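Local coordinates for protein 2-hydroxyhepta-2,4-diene-1,7-dioate isomerase (PDB 3RR6) that may act as a metal-dependent isomerase or acetylpyruvate hydrolase of the fumarylacetoacetate hydrolase family, though its own activity has not been established, at residues Ala33-Glu38 / Thr45-Gln50; Tyr144-Asp149 / Val246-Glu251; Gln107-Ala112 / Lys166-Phe171. One frame throughout, in Å; residues are numbered along the deposited sequence.

Contact 1: residues Ala33-Glu38 / Thr45-Gln50. With EDO (1,2-ethanediol), chain L.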
# COMPACT_ATOMS: atom_id res chain seq x y z
N ALA A 33 -5.79 0.69 20.98
CA ALA A 33 -5.44 -0.49 20.19
C ALA A 33 -5.82 -1.73 21.00
O ALA A 33 -5.30 -1.94 22.10
CB ALA A 33 -3.95 -0.51 19.88
N ARG A 34 -6.72 -2.55 20.45
CA ARG A 34 -7.26 -3.72 21.15
C ARG A 34 -6.66 -4.99 20.54
O ARG A 34 -6.85 -5.25 19.35
CB ARG A 34 -8.78 -3.71 21.01
CG ARG A 34 -9.52 -4.81 21.77
CD ARG A 34 -11.00 -4.83 21.39
NE ARG A 34 -11.69 -3.59 21.75
CZ ARG A 34 -12.32 -3.37 22.90
NH1 ARG A 34 -12.36 -4.29 23.86
NH2 ARG A 34 -12.91 -2.19 23.10
N GLU A 35 -5.94 -5.77 21.35
CA GLU A 35 -5.23 -6.94 20.86
C GLU A 35 -6.18 -8.04 20.39
O GLU A 35 -7.10 -8.44 21.11
CB GLU A 35 -4.28 -7.49 21.93
CG GLU A 35 -3.45 -8.68 21.46
CD GLU A 35 -2.55 -9.25 22.54
OE1 GLU A 35 -3.02 -9.43 23.68
OE2 GLU A 35 -1.37 -9.54 22.24
N ILE A 36 -5.92 -8.55 19.19
CA ILE A 36 -6.70 -9.62 18.60
C ILE A 36 -6.10 -10.98 18.97
O ILE A 36 -4.88 -11.18 18.91
CB ILE A 36 -6.80 -9.43 17.06
CG1 ILE A 36 -7.74 -8.28 16.76
CG2 ILE A 36 -7.28 -10.69 16.36
CD1 ILE A 36 -7.68 -7.79 15.31
N ALA A 37 -6.96 -11.90 19.40
CA ALA A 37 -6.57 -13.25 19.75
C ALA A 37 -6.56 -14.17 18.54
O ALA A 37 -5.52 -14.76 18.20
CB ALA A 37 -7.52 -13.81 20.84
N GLU A 38 -7.71 -14.31 17.88
CA GLU A 38 -7.86 -15.25 16.77
C GLU A 38 -8.70 -14.67 15.64
O GLU A 38 -9.39 -13.67 15.81
CB GLU A 38 -8.51 -16.54 17.26
CG GLU A 38 -7.67 -17.36 18.22
CD GLU A 38 -8.38 -18.63 18.64
OE1 GLU A 38 -8.36 -19.63 17.88
OE2 GLU A 38 -8.98 -18.62 19.73
N THR A 45 -11.61 -12.15 17.33
CA THR A 45 -11.86 -12.17 18.76
C THR A 45 -10.69 -11.50 19.44
O THR A 45 -9.65 -11.29 18.81
CB THR A 45 -12.00 -13.61 19.29
OG1 THR A 45 -10.80 -14.34 19.02
CG2 THR A 45 -13.20 -14.30 18.64
N PHE A 46 -10.85 -11.17 20.72
CA PHE A 46 -9.89 -10.34 21.43
C PHE A 46 -9.35 -11.04 22.68
O PHE A 46 -10.05 -11.81 23.33
CB PHE A 46 -10.56 -9.01 21.79
CG PHE A 46 -11.07 -8.28 20.58
CD1 PHE A 46 -10.19 -7.60 19.74
CD2 PHE A 46 -12.42 -8.30 20.24
CE1 PHE A 46 -10.64 -6.95 18.61
CE2 PHE A 46 -12.88 -7.64 19.11
CZ PHE A 46 -11.98 -6.97 18.29
N THR A 47 -8.08 -10.77 23.00
CA THR A 47 -7.45 -11.36 24.19
C THR A 47 -7.86 -10.66 25.48
O THR A 47 -7.79 -11.24 26.57
CB THR A 47 -5.91 -11.27 24.10
OG1 THR A 47 -5.52 -9.89 24.13
CG2 THR A 47 -5.38 -11.93 22.83
N GLY A 48 -8.28 -9.40 25.37
CA GLY A 48 -8.60 -8.57 26.53
C GLY A 48 -7.57 -7.48 26.80
O GLY A 48 -7.87 -6.52 27.50
N ARG A 49 -6.36 -7.65 26.26
CA ARG A 49 -5.32 -6.63 26.38
C ARG A 49 -5.64 -5.45 25.47
O ARG A 49 -6.13 -5.63 24.35
CB ARG A 49 -3.94 -7.18 25.99
CG ARG A 49 -3.35 -8.18 26.97
CD ARG A 49 -1.81 -8.13 26.98
NE ARG A 49 -1.21 -8.48 25.69
CZ ARG A 49 0.09 -8.64 25.47
NH1 ARG A 49 0.53 -8.96 24.26
NH2 ARG A 49 0.97 -8.48 26.46
N GLN A 50 -5.38 -4.24 25.96
CA GLN A 50 -5.46 -3.04 25.14
C GLN A 50 -4.48 -1.98 25.64
O GLN A 50 -4.06 -2.01 26.79
CB GLN A 50 -6.88 -2.48 25.12
CG GLN A 50 -7.39 -2.00 26.48
CD GLN A 50 -8.75 -1.35 26.39
OE1 GLN A 50 -9.76 -2.04 26.22
NE2 GLN A 50 -8.79 -0.03 26.49
C1 EDO L . -2.69 -12.36 16.36
O1 EDO L . -1.30 -12.03 16.24
C2 EDO L . -3.24 -12.87 15.04
O2 EDO L . -4.13 -13.97 15.30
O HOH W 1 -8.03 -7.31 23.44
O HOH W 2 -11.14 -17.02 19.80

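Contact 2: residues Tyr144-Asp149 / Val246-Glu251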
# COMPACT_ATOMS: atom_id res chain seq x y z
N TYR A 144 -8.29 -2.22 2.88
CA TYR A 144 -7.43 -1.32 2.11
C TYR A 144 -6.51 -0.55 3.02
O TYR A 144 -6.89 -0.19 4.14
CB TYR A 144 -8.27 -0.34 1.28
CG TYR A 144 -9.19 -1.06 0.34
CD1 TYR A 144 -8.75 -1.49 -0.90
CD2 TYR A 144 -10.47 -1.41 0.73
CE1 TYR A 144 -9.57 -2.21 -1.75
CE2 TYR A 144 -11.30 -2.14 -0.11
CZ TYR A 144 -10.84 -2.54 -1.33
OH TYR A 144 -11.66 -3.27 -2.17
N THR A 145 -5.30 -0.33 2.55
CA THR A 145 -4.34 0.51 3.25
C THR A 145 -3.62 1.40 2.24
O THR A 145 -4.07 1.52 1.08
CB THR A 145 -3.39 -0.34 4.15
OG1 THR A 145 -2.68 0.51 5.07
CG2 THR A 145 -2.38 -1.17 3.35
N ILE A 146 -2.55 2.06 2.66
CA ILE A 146 -1.80 2.97 1.80
C ILE A 146 -0.42 2.37 1.56
O ILE A 146 0.14 1.72 2.45
CB ILE A 146 -1.66 4.37 2.42
CG1 ILE A 146 -2.99 4.84 2.99
CG2 ILE A 146 -1.10 5.37 1.38
CD1 ILE A 146 -2.93 6.19 3.69
N GLY A 147 0.10 2.56 0.36
CA GLY A 147 1.46 2.16 0.03
C GLY A 147 2.22 3.26 -0.68
O GLY A 147 1.63 4.23 -1.17
N ASN A 148 3.54 3.12 -0.72
CA ASN A 148 4.42 4.00 -1.49
C ASN A 148 5.36 3.11 -2.28
O ASN A 148 6.22 2.44 -1.70
CB ASN A 148 5.17 4.92 -0.51
CG ASN A 148 5.89 6.08 -1.17
OD1 ASN A 148 6.09 6.11 -2.38
ND2 ASN A 148 6.32 7.06 -0.35
N ASP A 149 5.18 3.04 -3.60
CA ASP A 149 5.99 2.18 -4.47
C ASP A 149 7.28 2.94 -4.80
O ASP A 149 7.46 3.45 -5.91
CB ASP A 149 5.23 1.79 -5.73
CG ASP A 149 6.01 0.85 -6.66
OD1 ASP A 149 7.10 0.35 -6.30
OD2 ASP A 149 5.52 0.59 -7.79
N VAL A 246 8.06 12.28 3.16
CA VAL A 246 7.07 12.02 2.13
C VAL A 246 5.86 11.36 2.77
O VAL A 246 6.01 10.39 3.54
CB VAL A 246 7.64 11.19 0.95
CG1 VAL A 246 8.26 9.88 1.42
CG2 VAL A 246 6.57 10.93 -0.12
N SER A 247 4.68 11.89 2.48
CA SER A 247 3.46 11.33 3.02
C SER A 247 2.45 11.08 1.91
O SER A 247 2.42 11.79 0.91
CB SER A 247 2.86 12.24 4.08
OG SER A 247 2.33 13.42 3.51
N VAL A 248 1.65 10.04 2.11
CA VAL A 248 0.59 9.69 1.19
C VAL A 248 -0.68 9.62 2.01
O VAL A 248 -0.73 8.93 3.03
CB VAL A 248 0.85 8.33 0.49
CG1 VAL A 248 -0.24 8.03 -0.53
CG2 VAL A 248 2.24 8.31 -0.18
N THR A 249 -1.71 10.35 1.58
CA THR A 249 -2.97 10.42 2.30
C THR A 249 -4.08 9.89 1.40
O THR A 249 -4.19 10.26 0.23
CB THR A 249 -3.27 11.87 2.75
OG1 THR A 249 -2.21 12.34 3.61
CG2 THR A 249 -4.62 11.97 3.46
N ILE A 250 -4.90 8.98 1.94
CA ILE A 250 -6.05 8.47 1.20
C ILE A 250 -7.32 8.69 2.02
O ILE A 250 -7.39 8.33 3.19
CB ILE A 250 -5.90 6.98 0.81
CG1 ILE A 250 -4.68 6.79 -0.10
CG2 ILE A 250 -7.17 6.46 0.10
CD1 ILE A 250 -4.46 5.37 -0.60
N GLU A 251 -8.29 9.32 1.37
CA GLU A 251 -9.61 9.56 1.94
C GLU A 251 -10.19 8.27 2.53
O GLU A 251 -10.20 7.22 1.87
CB GLU A 251 -10.53 10.10 0.83
CG GLU A 251 -11.94 10.43 1.28
CD GLU A 251 -12.81 10.95 0.16
OE1 GLU A 251 -12.32 11.08 -0.99
OE2 GLU A 251 -14.00 11.24 0.43
O HOH W 3 5.63 7.30 2.50

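Contact 3: residues Gln107-Ala112 / Lys166-Phe171. With EDO (1,2-ethanediol), chain E.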
# COMPACT_ATOMS: atom_id res chain seq x y z
N GLN A 107 15.40 4.33 3.24
CA GLN A 107 16.86 4.41 3.16
C GLN A 107 17.31 4.40 1.71
O GLN A 107 17.17 3.38 1.02
CB GLN A 107 17.51 3.24 3.91
CG GLN A 107 17.28 3.25 5.42
CD GLN A 107 18.10 4.30 6.15
OE1 GLN A 107 18.93 4.99 5.56
NE2 GLN A 107 17.84 4.44 7.44
N LEU A 108 17.83 5.52 1.24
CA LEU A 108 18.27 5.61 -0.14
C LEU A 108 19.58 4.85 -0.32
O LEU A 108 20.56 5.16 0.36
CB LEU A 108 18.42 7.07 -0.57
CG LEU A 108 17.17 7.95 -0.43
CD1 LEU A 108 17.45 9.33 -1.00
CD2 LEU A 108 15.95 7.31 -1.11
N PRO A 109 19.60 3.87 -1.23
CA PRO A 109 20.78 3.03 -1.44
C PRO A 109 21.96 3.81 -2.00
O PRO A 109 21.76 4.68 -2.83
CB PRO A 109 20.30 2.02 -2.50
CG PRO A 109 18.88 2.03 -2.43
CD PRO A 109 18.47 3.40 -2.05
N PRO A 110 23.19 3.47 -1.59
CA PRO A 110 24.33 4.16 -2.17
C PRO A 110 24.46 3.96 -3.68
O PRO A 110 25.07 4.80 -4.35
CB PRO A 110 25.55 3.56 -1.44
CG PRO A 110 25.06 2.46 -0.64
CD PRO A 110 23.58 2.47 -0.58
N SER A 111 23.89 2.88 -4.21
CA SER A 111 23.94 2.61 -5.64
C SER A 111 22.85 3.32 -6.45
O SER A 111 22.87 3.26 -7.68
CB SER A 111 23.85 1.11 -5.90
OG SER A 111 22.60 0.58 -5.50
N ALA A 112 21.92 3.99 -5.76
CA ALA A 112 20.79 4.67 -6.43
C ALA A 112 20.99 6.17 -6.44
O ALA A 112 21.20 6.78 -5.39
CB ALA A 112 19.48 4.33 -5.74
N LYS A 166 12.65 -1.38 -7.62
CA LYS A 166 11.53 -1.33 -6.69
C LYS A 166 11.70 -2.25 -5.48
O LYS A 166 10.83 -2.27 -4.60
CB LYS A 166 10.25 -1.68 -7.44
CG LYS A 166 9.87 -0.60 -8.46
CD LYS A 166 8.70 -1.04 -9.26
CE LYS A 166 8.27 0.02 -10.25
NZ LYS A 166 7.60 1.21 -9.63
N GLY A 167 12.82 -2.96 -5.42
CA GLY A 167 12.99 -4.06 -4.48
C GLY A 167 13.97 -3.86 -3.34
O GLY A 167 14.19 -4.78 -2.54
N HIS A 168 14.57 -2.68 -3.26
CA HIS A 168 15.49 -2.36 -2.17
C HIS A 168 14.76 -2.40 -0.83
O HIS A 168 13.58 -2.07 -0.73
CB HIS A 168 16.10 -0.97 -2.38
CG HIS A 168 16.94 -0.87 -3.62
ND1 HIS A 168 18.25 -1.28 -3.66
CD2 HIS A 168 16.65 -0.38 -4.85
CE1 HIS A 168 18.73 -1.07 -4.88
NE2 HIS A 168 17.78 -0.52 -5.62
N ASP A 169 15.45 -2.85 0.22
CA ASP A 169 14.89 -2.77 1.56
C ASP A 169 14.39 -1.33 1.80
O ASP A 169 15.03 -0.36 1.38
CB ASP A 169 15.92 -3.15 2.62
CG ASP A 169 16.23 -4.64 2.71
OD1 ASP A 169 15.73 -5.47 1.92
OD2 ASP A 169 17.00 -4.99 3.63
N THR A 170 13.24 -1.23 2.45
CA THR A 170 12.53 0.03 2.78
C THR A 170 11.75 0.68 1.64
O THR A 170 11.10 1.69 1.86
CB THR A 170 13.43 1.11 3.47
OG1 THR A 170 14.20 1.84 2.49
CG2 THR A 170 14.33 0.51 4.52
N PHE A 171 11.77 0.09 0.45
CA PHE A 171 11.07 0.71 -0.69
C PHE A 171 9.56 0.39 -0.78
O PHE A 171 8.93 0.74 -1.78
CB PHE A 171 11.78 0.38 -2.02
CG PHE A 171 12.96 1.27 -2.33
CD1 PHE A 171 13.68 1.94 -1.34
CD2 PHE A 171 13.35 1.44 -3.65
CE1 PHE A 171 14.75 2.75 -1.66
CE2 PHE A 171 14.42 2.26 -3.97
CZ PHE A 171 15.12 2.90 -2.99
C1 EDO E . 22.53 -2.93 -5.93
O1 EDO E . 21.83 -1.85 -6.53
C2 EDO E . 23.77 -3.24 -6.75
O2 EDO E . 24.71 -2.16 -6.64
O HOH W 4 17.60 0.65 1.00

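Contact 1: residues Ala33-Glu38 / Thr45-Gln50
An antiparallel beta hairpin with a beta bulge, part of the N-terminal Rv2993c-like region, pairs Arg-34 with Gln-50 and Ile-36 with Phe-46, both non-hydrogen-bonded pairs. The register slips by two residues between them, and Glu-35 sits at the slip. Its N donates to Arg-49 O (3.0 Å), while its O accepts from Thr-47 N (3.2 Å). A water bridges Glu-35 O, Arg-49 O and Gly-48 N where the partner chain turns its corner.

The Glu-35 side chain reaches across fully extended, with CG opposite its own N (chi1 -177°), and its carboxylate is gripped by three bonds. Arg-49 comes side-on, NE to Glu-35 OE1 (2.9 Å) and NH1 to Glu-35 OE2 (2.8 Å). Both oxygens lie close to the guanidinium plane, yet the nitrogens approach from above the carboxylate plane, the two planes being 31° apart. Thr-47 OG1 gives a third bond to Glu-35 OE1 (2.6 Å) on its anti side, somewhat out of the carboxylate plane, and accepts from Arg-49 N, forming an ST turn that ties the corner to the salt bridge.

Arg-34 lays CD over one face of the Phe-46 ring, a CH-pi contact 3.5 Å from the centroid, and Ile-36 CG1 touches Phe-46 CE1. Arg-34 NE continues to Glu-22 in a salt bridge, linking the hairpin to strand 15-22. Towards the turn, Ala-37 N binds Thr-45 O (2.8 Å) and Thr-45 N binds Glu-38 O. Strands 6-12, 15-22, 32-36 and 49-52 pair antiparallel in chain order, a beta meander whose last hairpin carries the bulge.

Contact 2: residues Tyr144-Asp149 / Val246-Glu251
Ile-146 packs against Val-248 and Ile-250 where two strands of the fumarylacetoacetate hydrolase C-terminal fold lie face to face, as layers of different sheets. Strands 144-148 and 246-250 run nearly antiparallel, at 152°, with axes 7.6 Å apart at closest approach, and they meet through side chains instead of backbone pairing.

The tight part is aliphatic. The Ile-146 side chain points opposite to those of Val-248 and Ile-250 and lies alongside them. CG2, set opposite the backbone N, presses on Val-248 CG1 at 3.4 Å, closer than usual carbon contact, and also meets Ile-250 CD1 at 3.9 Å. The other branch extends its CD1 over the backbone of the facing strand, 3.6 Å from Val-248 O and 3.8 Å from Ile-250 N. Ile-253 and Pro-176 also touch Ile-146.

Towards Asn-148 the fit slackens and becomes polar. The amide ND2 stands 3.9 Å from both methyls of Val-246, CG1 and CG2. Its OD1 is held by Glu-118 N of strand 115-125, which helps fix the amide and leaves the NH2 end turned to the facing strand. There a water bridges the strands, accepting from Asn-148 ND2 at 2.9 Å and donating to Val-246 O at 3.3 Å.

Contact 3: residues Gln107-Ala112 / Lys166-Phe171
Pro-109 lies against both His-168 and Phe-171, meeting each with a different carbon. CG stands over one face of the imidazole, a CH-pi contact 3.7 Å from the centroid and 18° off the ring normal, displaced towards the rim so that His-168 ND1 is its nearest atom. CD points instead at the Phe-171 ring, 3.5 Å from CZ. His-168 in turn lays its own CB over the centre of one Phe-171 face, so that proline, histidine and phenylalanine pack as a cluster, and Gln-107 O lies at the Phe-171 edge. His-168 NE2 is hydrogen-bonded to His-155 ND1.

Beside the ring packing, the link is polar. Gln-107 N donates to Thr-170 OG1 (2.9 Å, 162°), and the hydroxyl itself donates a hydrogen bond to Asp-169 O (2.6 Å), in the carbonyl plane and on a lone pair. Thr-170 OG1 sits between its own backbone N and carbonyl carbon (chi1 82°), from where it makes both bonds. A water donating to Gln-107 O and Asp-169 O, 2.8 Å from each, makes a second bridge. A bound 1,2-ethanediol meets Ser-111 OG through O1 (2.7 Å) and lies at the imidazole edge.

The chemistry thus joins two beta turns, type I from Pro-109 to Ala-112 and type II from His-168 to Phe-171, by one direct hydrogen bond, a water bridge and ring packing, with no salt bridge between the two segments.

Contact 2 is the core element, its centre about 6 Å from the centre of the chain, while contact 3 is partly buried and contact 1 lies on the surface of the N-terminal region. Their chemistry follows: backbone pairing and a salt bridge in contact 1, aliphatic packing between layers in contact 2, ring packing with a threonine hydroxyl and a water bridging the loops in contact 3. Contacts 2 and 3 alternate along the chain and touch through a salt bridge, Asp-149 OD2 to Lys-166 NZ (2.8 Å); Phe-171 also packs on Val-150 of strand 141-152, which carries 144-149. Contact 1 stands apart, its nearest atoms about 14 Å from contact 2.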